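Local coordinates for uncharacterized protein YqbN (Bacillus subtilis, PDB 3KLU), which is of unknown function but belongs to the XkdN-like phage tail assembly chaperone family and probably serves in building a phage tail, at residues A[26-31]-A[44-49]. Residues are numbered along the deposited sequence; the frame is centred on the assembly and turned at random.
Sequences VEVPIS and FIFKAI
I30 sits over F44 and beside F46, meeting one ring by its face and the other at its edge. Its CB lies 4.0 Å from the centroid of the F44 ring, 9° off the normal, a CH-pi contact over the middle of the face. With CG1 anti to the carbonyl carbon (chi1 -74°), that methylene touches F44 CG and also lies at the edge of F46, I30 CG1 to F46 CZ at 3.9 Å. V28 crosses F46 at about a right angle, its CB 3.8 Å from F46 CE1. On the opposite face of the strands E27 and I45 run side by side, E27 CG touching I45 CG1 at 3.8 Å.

Side chains alternate between faces because the strands are extended; the antiparallel pairing in turn alternates hydrogen-bonded pairs (V26–F46, V28–F44) with a non-hydrogen-bonded one (E27–I45). F46 N to V26 O (2.8 Å) is almost straight, and V28 O accepts from F44 N just where the chain enters an inverse gamma turn centred on P29.

Strand 44-46 is the middle one of three, its other side paired with strand 90-92; helix 120-133 packs on the V26, V28 and F46 face, where W126 meets both phenylalanine rings.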
# COMPACT_ATOMS: atom_id res chain seq x y z
N VAL A 26 -3.78 7.78 -5.37
CA VAL A 26 -5.18 7.85 -5.01
C VAL A 26 -5.37 8.10 -3.51
O VAL A 26 -4.84 7.35 -2.68
CB VAL A 26 -5.83 6.52 -5.40
CG1 VAL A 26 -7.25 6.44 -4.92
CG2 VAL A 26 -5.76 6.36 -6.90
N GLU A 27 -6.11 9.15 -3.16
CA GLU A 27 -6.37 9.47 -1.75
C GLU A 27 -7.64 8.76 -1.33
O GLU A 27 -8.64 8.79 -2.04
CB GLU A 27 -6.59 10.95 -1.56
CG GLU A 27 -5.38 11.77 -1.30
CD GLU A 27 -5.78 13.22 -1.03
OE1 GLU A 27 -4.92 14.03 -0.64
OE2 GLU A 27 -6.99 13.53 -1.22
N VAL A 28 -7.60 8.15 -0.16
CA VAL A 28 -8.73 7.39 0.35
C VAL A 28 -8.82 7.57 1.85
O VAL A 28 -7.84 7.30 2.57
CB VAL A 28 -8.55 5.87 0.12
CG1 VAL A 28 -9.77 5.13 0.61
CG2 VAL A 28 -8.26 5.56 -1.34
N PRO A 29 -9.98 8.01 2.35
CA PRO A 29 -10.15 8.21 3.80
C PRO A 29 -10.42 6.87 4.49
O PRO A 29 -11.55 6.50 4.76
CB PRO A 29 -11.32 9.18 3.87
CG PRO A 29 -12.18 8.71 2.73
CD PRO A 29 -11.19 8.39 1.61
N ILE A 30 -9.36 6.13 4.78
CA ILE A 30 -9.46 4.83 5.41
C ILE A 30 -10.06 4.86 6.82
O ILE A 30 -10.60 3.86 7.27
CB ILE A 30 -8.07 4.16 5.45
CG1 ILE A 30 -7.70 3.68 4.04
CG2 ILE A 30 -8.04 3.02 6.47
CD1 ILE A 30 -8.56 2.55 3.54
N SER A 31 -9.92 5.99 7.52
CA SER A 31 -10.47 6.11 8.86
C SER A 31 -10.77 7.54 9.27
O SER A 31 -10.01 8.47 8.96
CB SER A 31 -9.52 5.49 9.89
OG SER A 31 -9.96 5.81 11.20
N PHE A 44 -5.62 8.41 3.38
CA PHE A 44 -4.42 7.68 3.07
C PHE A 44 -4.16 7.91 1.59
O PHE A 44 -5.11 8.07 0.81
CB PHE A 44 -4.65 6.19 3.26
CG PHE A 44 -4.39 5.72 4.63
CD1 PHE A 44 -4.71 6.49 5.72
CD2 PHE A 44 -3.88 4.46 4.83
CE1 PHE A 44 -4.52 6.00 7.03
CE2 PHE A 44 -3.68 3.94 6.13
CZ PHE A 44 -4.01 4.71 7.23
N ILE A 45 -2.89 7.93 1.20
CA ILE A 45 -2.50 8.06 -0.19
C ILE A 45 -1.89 6.74 -0.63
O ILE A 45 -0.87 6.27 -0.05
CB ILE A 45 -1.47 9.14 -0.38
CG1 ILE A 45 -2.06 10.47 0.04
CG2 ILE A 45 -1.06 9.21 -1.86
CD1 ILE A 45 -1.04 11.60 -0.06
N PHE A 46 -2.53 6.13 -1.63
CA PHE A 46 -2.11 4.86 -2.20
C PHE A 46 -1.53 5.10 -3.59
O PHE A 46 -1.83 6.13 -4.24
CB PHE A 46 -3.28 3.89 -2.34
CG PHE A 46 -3.90 3.47 -1.01
CD1 PHE A 46 -4.78 4.32 -0.32
CD2 PHE A 46 -3.69 2.18 -0.50
CE1 PHE A 46 -5.43 3.88 0.84
CE2 PHE A 46 -4.34 1.74 0.66
CZ PHE A 46 -5.20 2.58 1.32
N LYS A 47 -0.68 4.18 -4.02
CA LYS A 47 -0.06 4.22 -5.34
C LYS A 47 0.48 2.83 -5.60
O LYS A 47 1.39 2.38 -4.90
CB LYS A 47 1.10 5.20 -5.38
CG LYS A 47 1.72 5.32 -6.76
CD LYS A 47 3.05 6.09 -6.67
CE LYS A 47 3.44 6.63 -8.02
NZ LYS A 47 3.45 5.48 -8.94
N ALA A 48 -0.10 2.15 -6.58
CA ALA A 48 0.31 0.80 -6.97
C ALA A 48 1.83 0.62 -7.10
O ALA A 48 2.57 1.52 -7.52
CB ALA A 48 -0.35 0.41 -8.30
N ILE A 49 2.30 -0.55 -6.70
CA ILE A 49 3.72 -0.82 -6.83
C ILE A 49 3.87 -1.55 -8.18
O ILE A 49 2.90 -1.72 -8.91
CB ILE A 49 4.22 -1.65 -5.64
CG1 ILE A 49 3.44 -2.96 -5.53
CG2 ILE A 49 4.03 -0.84 -4.37
CD1 ILE A 49 4.04 -3.97 -4.59